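Local coordinates for protein CSE3 (Thermus thermophilus, PDB 2Y8Y) that cleaves CRISPR transcripts as an endoribonuclease, maturing them into the crRNA of an adaptive antiviral defence and keeping hold of the processed RNA, at residues Glu125-Leu130 against Arg146-Gln151; Arg198-Gly203 against Gly209-Ala214. All blocks are in the same frame, centred on the assembly; numbering follows the deposited sequence.

Following the chain from the N terminus, contact 1 comes first: helix 123-136 runs into strand 139-144, and residues 146-151 turn back so that the start of strand 150-160 meets the helix, closing a loop of 15 residues. Contact 2 opens only after contact 1 has closed, so the two stand in series and neither nest nor cross. It closes the glycine-rich loop that leads from helix 189-198 to strand 211-214, with five residues between its segments. Their centres are 16 Å apart, yet they touch: Trp129 CZ2 lies 3.9 Å from Gly201 CA. Both reach the same antiparallel sheet, tying helix 123-136 and the loop after helix 189-198 to it.

Contact 1: residues Glu125-Leu130 against Arg146-Gln151; sequences EKVAWL and RGPWVQ
Val150 meets two side chains of helix 123-136 at once, one with each methyl. Its CG1 lies 4.1 Å from CG1 of Val127, and its CG2 lies 3.7 Å from CD2 of Leu130. The torsions account for this division of labour: with chi1 at 65°, CG1 of Val150 sits between the backbone N and the carbonyl carbon, while CG2 is trans to N. Val127 and Leu130, three residues apart, lie on one side of the helix, and each meets one methyl of Val150. In Val127 the touching branch is the one trans to the backbone N (chi1 171°), and it also reaches Pro148, whose ring atom CG is 4.2 Å from Val127 CG1. The side chains of Val127 and Val150 pass each other in opposite directions, as do those of Leu130 and Val150. Phe180 of strand 173-186 touches both Leu130 and Val150, and Leu141 of strand 139-144 touches Pro148 and Val150. Trp149, between Pro148 and Val150 in sequence, is the centre of an inverse gamma turn. This is helix-on-sheet packing in a ferredoxin-like protein, helix 123-136 resting on the antiparallel sheet that includes strands 98-110 and 173-186. The interface is small, 139 Å² in all, and every contact across it is between carbon atoms; helix and strand segments 147-148 and 150-151 are therefore joined by apolar packing, without a directional bond to fix their register.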
loop_
_atom_site.group_PDB
_atom_site.type_symbol
_atom_site.label_atom_id
_atom_site.label_comp_id
_atom_site.label_asym_id
_atom_site.label_seq_id
_atom_site.Cartn_x
_atom_site.Cartn_y
_atom_site.Cartn_z
ATOM N N GLU A 125 -0.886 -2.904 19.988
ATOM C CA GLU A 125 -1.025 -1.524 19.525
ATOM C C GLU A 125 -1.161 -1.491 18.007
ATOM O O GLU A 125 -1.931 -0.690 17.454
ATOM C CB GLU A 125 0.176 -0.684 19.963
ATOM C CG GLU A 125 0.175 -0.376 21.452
ATOM C CD GLU A 125 1.507 0.113 21.967
ATOM O OE1 GLU A 125 2.538 -0.044 21.282
ATOM O OE2 GLU A 125 1.529 0.641 23.100
ATOM N N LYS A 126 -0.420 -2.362 17.323
ATOM C CA LYS A 126 -0.453 -2.417 15.866
ATOM C C LYS A 126 -1.818 -2.859 15.340
ATOM O O LYS A 126 -2.349 -2.243 14.409
ATOM C CB LYS A 126 0.660 -3.327 15.350
ATOM C CG LYS A 126 2.040 -2.729 15.579
ATOM C CD LYS A 126 3.162 -3.738 15.532
ATOM C CE LYS A 126 4.494 -3.034 15.709
ATOM N NZ LYS A 126 5.592 -3.996 15.930
ATOM N N VAL A 127 -2.392 -3.890 15.959
ATOM C CA VAL A 127 -3.741 -4.348 15.610
ATOM C C VAL A 127 -4.801 -3.289 15.932
ATOM O O VAL A 127 -5.700 -3.043 15.127
ATOM C CB VAL A 127 -4.076 -5.685 16.284
ATOM C CG1 VAL A 127 -5.548 -6.027 16.080
ATOM C CG2 VAL A 127 -3.198 -6.784 15.697
ATOM N N ALA A 128 -4.687 -2.639 17.086
ATOM C CA ALA A 128 -5.638 -1.587 17.441
ATOM C C ALA A 128 -5.575 -0.438 16.439
ATOM O O ALA A 128 -6.603 0.146 16.072
ATOM C CB ALA A 128 -5.384 -1.085 18.870
ATOM N N TRP A 129 -4.363 -0.103 16.013
ATOM C CA TRP A 129 -4.171 0.931 15.015
ATOM C C TRP A 129 -4.900 0.537 13.726
ATOM O O TRP A 129 -5.654 1.335 13.157
ATOM C CB TRP A 129 -2.676 1.130 14.753
ATOM C CG TRP A 129 -2.346 2.150 13.679
ATOM C CD1 TRP A 129 -2.179 3.488 13.869
ATOM C CD2 TRP A 129 -2.122 1.914 12.283
ATOM N NE1 TRP A 129 -1.867 4.105 12.684
ATOM C CE2 TRP A 129 -1.820 3.157 11.689
ATOM C CE3 TRP A 129 -2.160 0.770 11.468
ATOM C CZ2 TRP A 129 -1.557 3.303 10.326
ATOM C CZ3 TRP A 129 -1.886 0.913 10.099
ATOM C CH2 TRP A 129 -1.592 2.172 9.549
ATOM N N LEU A 130 -4.684 -0.687 13.257
ATOM C CA LEU A 130 -5.348 -1.142 12.033
ATOM C C LEU A 130 -6.862 -1.031 12.195
ATOM O O LEU A 130 -7.549 -0.549 11.295
ATOM C CB LEU A 130 -4.969 -2.586 11.727
ATOM C CG LEU A 130 -5.679 -3.174 10.509
ATOM C CD1 LEU A 130 -5.205 -2.516 9.205
ATOM C CD2 LEU A 130 -5.398 -4.644 10.513
ATOM N N ARG A 146 -12.374 -16.099 18.696
ATOM C CA ARG A 146 -11.049 -15.975 19.297
ATOM C C ARG A 146 -10.291 -14.698 18.944
ATOM O O ARG A 146 -9.081 -14.623 19.148
ATOM C CB ARG A 146 -10.187 -17.191 18.959
ATOM C CG ARG A 146 -10.506 -18.427 19.778
ATOM C CD ARG A 146 -9.589 -19.560 19.378
ATOM N NE ARG A 146 -9.465 -19.632 17.928
ATOM C CZ ARG A 146 -10.428 -20.070 17.126
ATOM N NH1 ARG A 146 -11.582 -20.475 17.639
ATOM N NH2 ARG A 146 -10.235 -20.102 15.815
ATOM N N GLY A 147 -10.993 -13.698 18.418
ATOM C CA GLY A 147 -10.376 -12.411 18.152
ATOM C C GLY A 147 -10.673 -11.866 16.770
ATOM O O GLY A 147 -11.361 -12.507 15.981
ATOM N N PRO A 148 -10.156 -10.665 16.471
ATOM C CA PRO A 148 -10.370 -10.078 15.147
ATOM C C PRO A 148 -9.734 -10.945 14.074
ATOM O O PRO A 148 -8.754 -11.649 14.332
ATOM C CB PRO A 148 -9.664 -8.724 15.242
ATOM C CG PRO A 148 -8.660 -8.892 16.315
ATOM C CD PRO A 148 -9.275 -9.832 17.307
ATOM N N TRP A 149 -10.311 -10.905 12.880
ATOM C CA TRP A 149 -9.822 -11.689 11.766
ATOM C C TRP A 149 -8.669 -10.978 11.076
ATOM O O TRP A 149 -8.812 -10.440 9.972
ATOM C CB TRP A 149 -10.954 -11.956 10.779
ATOM C CG TRP A 149 -10.686 -13.115 9.906
ATOM C CD1 TRP A 149 -9.501 -13.438 9.310
ATOM C CD2 TRP A 149 -11.611 -14.142 9.545
ATOM N NE1 TRP A 149 -9.638 -14.596 8.585
ATOM C CE2 TRP A 149 -10.925 -15.052 8.716
ATOM C CE3 TRP A 149 -12.958 -14.379 9.836
ATOM C CZ2 TRP A 149 -11.539 -16.178 8.174
ATOM C CZ3 TRP A 149 -13.564 -15.496 9.298
ATOM C CH2 TRP A 149 -12.857 -16.381 8.475
ATOM N N VAL A 150 -7.526 -10.957 11.750
ATOM C CA VAL A 150 -6.328 -10.369 11.182
ATOM C C VAL A 150 -5.101 -11.111 11.683
ATOM O O VAL A 150 -5.063 -11.560 12.824
ATOM C CB VAL A 150 -6.193 -8.873 11.498
ATOM C CG1 VAL A 150 -6.018 -8.642 13.002
ATOM C CG2 VAL A 150 -5.031 -8.274 10.700
ATOM N N GLN A 151 -4.124 -11.251 10.798
ATOM C CA GLN A 151 -2.831 -11.831 11.139
ATOM C C GLN A 151 -1.757 -10.816 10.815
ATOM O O GLN A 151 -1.882 -10.061 9.830
ATOM C CB GLN A 151 -2.506 -13.054 10.271
ATOM C CG GLN A 151 -3.596 -14.082 10.047
ATOM C CD GLN A 151 -3.274 -14.975 8.853
ATOM O OE1 GLN A 151 -3.678 -14.691 7.724
ATOM N NE2 GLN A 151 -2.519 -16.046 9.095
#

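Contact 2: residues Arg198-Gly203 against Gly209-Ala214; sequences RGVGPG and GLLSVA. With nucleotides of chain B.
Val200 joins residues 209-214 through both its backbone and its side chain. Its N donates to Gly209 O at 2.8 Å with an N-H...O angle of 157°. The return approach is softer: Gly209 CA comes 3.3 Å from Val200 O in a CA-H...O contact. Together they pair the two backbones at one point, where the CA atoms of Val200 and Gly209 are 4.5 Å apart. Gly209, with a positive phi, has the largest area buried by this contact. The turn belongs to the glycine-rich loop near the C terminus that marks the Cas6/RAMP family. With chi1 at -178°, Val200 has CG1 trans to its N and CG2 beside that N; CG2 is the branch that reaches Leu211, at 4.1 Å from its CB, while CG1 meets Trp129 of helix 123-136. Leu211 packs on Thr195, Leu196, Leu134 and Phe101. Gly199 leaves helix 189-198 with a positive phi, and its CA passes 3.1 Å from Gly209 O.

The CB bond of Arg198 points away from 209-214, and the chain, bent at both chi2 and chi3, carries its end to the RNA. NH1 lies 3.1 Å from OP1 of G16 of chain B; this hydrogen bond is weak, its N-H...OP1 angle being bent to 134°. The positive charge beside the phosphate is consistent with electrostatic help in RNA binding. The Val200-Gly209 backbone bond and the buried Val200 side chain, by contrast, close the loop against helix 123-136 and helix 189-198.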
loop_
_atom_site.group_PDB
_atom_site.type_symbol
_atom_site.label_atom_id
_atom_site.label_comp_id
_atom_site.label_asym_id
_atom_site.label_seq_id
_atom_site.Cartn_x
_atom_site.Cartn_y
_atom_site.Cartn_z
ATOM N N ARG A 198 -6.640 6.481 -1.292
ATOM C CA ARG A 198 -5.653 7.267 -0.556
ATOM C C ARG A 198 -4.538 6.413 -0.003
ATOM O O ARG A 198 -3.397 6.864 0.092
ATOM C CB ARG A 198 -6.323 7.991 0.614
ATOM C CG ARG A 198 -5.340 8.640 1.618
ATOM C CD ARG A 198 -4.421 9.704 0.974
ATOM N NE ARG A 198 -5.215 10.777 0.379
ATOM C CZ ARG A 198 -4.797 11.561 -0.609
ATOM N NH1 ARG A 198 -3.584 11.408 -1.123
ATOM N NH2 ARG A 198 -5.601 12.497 -1.094
ATOM N N GLY A 199 -4.853 5.177 0.357
ATOM C CA GLY A 199 -3.907 4.374 1.112
ATOM C C GLY A 199 -4.067 4.621 2.601
ATOM O O GLY A 199 -4.808 5.514 3.024
ATOM N N VAL A 200 -3.368 3.816 3.389
ATOM C CA VAL A 200 -3.528 3.812 4.847
ATOM C C VAL A 200 -2.196 3.949 5.592
ATOM O O VAL A 200 -1.388 3.012 5.643
ATOM C CB VAL A 200 -4.228 2.525 5.309
ATOM C CG1 VAL A 200 -4.436 2.549 6.820
ATOM C CG2 VAL A 200 -5.569 2.373 4.596
ATOM N N GLY A 201 -1.990 5.113 6.202
ATOM C CA GLY A 201 -0.846 5.317 7.083
ATOM C C GLY A 201 0.387 5.866 6.382
ATOM O O GLY A 201 0.407 6.033 5.159
ATOM N N PRO A 202 1.440 6.151 7.150
ATOM C CA PRO A 202 2.654 6.762 6.616
ATOM C C PRO A 202 3.494 5.802 5.774
ATOM O O PRO A 202 3.212 4.605 5.705
ATOM C CB PRO A 202 3.406 7.237 7.872
ATOM C CG PRO A 202 2.792 6.521 9.025
ATOM C CD PRO A 202 1.479 5.935 8.608
ATOM N N GLY A 203 4.516 6.346 5.123
ATOM C CA GLY A 203 5.401 5.538 4.297
ATOM C C GLY A 203 4.892 5.242 2.897
ATOM O O GLY A 203 5.369 4.302 2.261
ATOM N N GLY A 209 1.296 1.303 2.907
ATOM C CA GLY A 209 0.019 1.981 2.861
ATOM C C GLY A 209 -0.956 1.502 1.805
ATOM O O GLY A 209 -2.098 1.957 1.790
ATOM N N LEU A 210 -0.546 0.580 0.933
ATOM C CA LEU A 210 -1.486 0.084 -0.076
ATOM C C LEU A 210 -2.451 -0.929 0.536
ATOM O O LEU A 210 -2.062 -2.066 0.854
ATOM C CB LEU A 210 -0.746 -0.538 -1.264
ATOM C CG LEU A 210 -1.631 -1.167 -2.360
ATOM C CD1 LEU A 210 -2.650 -0.176 -2.898
ATOM C CD2 LEU A 210 -0.734 -1.706 -3.483
ATOM N N LEU A 211 -3.700 -0.522 0.724
ATOM C CA LEU A 211 -4.711 -1.464 1.194
ATOM C C LEU A 211 -5.284 -2.145 -0.032
ATOM O O LEU A 211 -5.896 -1.496 -0.889
ATOM C CB LEU A 211 -5.814 -0.758 1.984
ATOM C CG LEU A 211 -7.002 -1.615 2.415
ATOM C CD1 LEU A 211 -6.582 -2.737 3.352
ATOM C CD2 LEU A 211 -8.024 -0.753 3.117
ATOM N N SER A 212 -5.033 -3.443 -0.127
ATOM C CA SER A 212 -5.569 -4.268 -1.201
ATOM C C SER A 212 -6.746 -5.075 -0.685
ATOM O O SER A 212 -6.649 -5.700 0.376
ATOM C CB SER A 212 -4.499 -5.240 -1.712
ATOM O OG SER A 212 -3.352 -4.563 -2.194
ATOM N N VAL A 213 -7.852 -5.095 -1.427
ATOM C CA VAL A 213 -9.005 -5.899 -1.032
ATOM C C VAL A 213 -9.465 -6.744 -2.197
ATOM O O VAL A 213 -9.283 -6.370 -3.359
ATOM C CB VAL A 213 -10.199 -5.051 -0.536
ATOM C CG1 VAL A 213 -9.840 -4.322 0.745
ATOM C CG2 VAL A 213 -10.683 -4.062 -1.610
ATOM N N ALA A 214 -10.060 -7.887 -1.871
ATOM C CA ALA A 214 -10.621 -8.778 -2.882
ATOM C C ALA A 214 -11.608 -9.729 -2.222
ATOM O O ALA A 214 -11.481 -10.036 -1.055
ATOM C CB ALA A 214 -9.508 -9.545 -3.572
ATOM P P G B 15 -4.280 10.238 6.456
ATOM O OP1 G B 15 -4.988 9.393 5.460
ATOM O OP2 G B 15 -3.378 9.579 7.428
ATOM O "O5'" G B 15 -3.483 11.396 5.719
ATOM C "C5'" G B 15 -4.087 12.130 4.672
ATOM C "C4'" G B 15 -3.203 13.251 4.202
ATOM O "O4'" G B 15 -2.867 14.136 5.306
ATOM C "C3'" G B 15 -1.844 12.861 3.669
ATOM O "O3'" G B 15 -1.894 12.255 2.394
ATOM C "C2'" G B 15 -1.138 14.205 3.686
ATOM O "O2'" G B 15 -1.658 15.053 2.676
ATOM C "C1'" G B 15 -1.605 14.736 5.046
ATOM N N9 G B 15 -0.658 14.338 6.100
ATOM C C8 G B 15 -0.740 13.320 7.019
ATOM N N7 G B 15 0.344 13.216 7.744
ATOM C C5 G B 15 1.188 14.195 7.251
ATOM C C6 G B 15 2.501 14.557 7.636
ATOM O O6 G B 15 3.198 14.067 8.520
ATOM N N1 G B 15 2.996 15.611 6.864
ATOM C C2 G B 15 2.316 16.225 5.844
ATOM N N2 G B 15 2.962 17.221 5.212
ATOM N N3 G B 15 1.088 15.908 5.482
ATOM C C4 G B 15 0.595 14.882 6.224
ATOM P P G B 16 -0.710 11.279 1.908
ATOM O OP1 G B 16 -1.150 10.702 0.616
ATOM O OP2 G B 16 -0.377 10.358 3.033
ATOM O "O5'" G B 16 0.507 12.269 1.683
ATOM C "C5'" G B 16 0.474 13.252 0.663
ATOM C "C4'" G B 16 1.727 14.091 0.672
ATOM O "O4'" G B 16 1.895 14.726 1.965
ATOM C "C3'" G B 16 3.040 13.348 0.470
ATOM O "O3'" G B 16 3.274 13.009 -0.881
ATOM C "C2'" G B 16 4.046 14.338 1.034
ATOM O "O2'" G B 16 4.250 15.413 0.128
ATOM C "C1'" G B 16 3.281 14.866 2.243
ATOM N N9 G B 16 3.608 14.091 3.452
ATOM C C8 G B 16 2.869 13.105 4.065
ATOM N N7 G B 16 3.484 12.613 5.108
ATOM C C5 G B 16 4.694 13.298 5.170
ATOM C C6 G B 16 5.769 13.187 6.089
ATOM O O6 G B 16 5.881 12.439 7.073
ATOM N N1 G B 16 6.793 14.071 5.785
ATOM C C2 G B 16 6.783 14.960 4.737
ATOM N N2 G B 16 7.871 15.743 4.605
ATOM N N3 G B 16 5.784 15.069 3.871
ATOM C C4 G B 16 4.780 14.216 4.151
#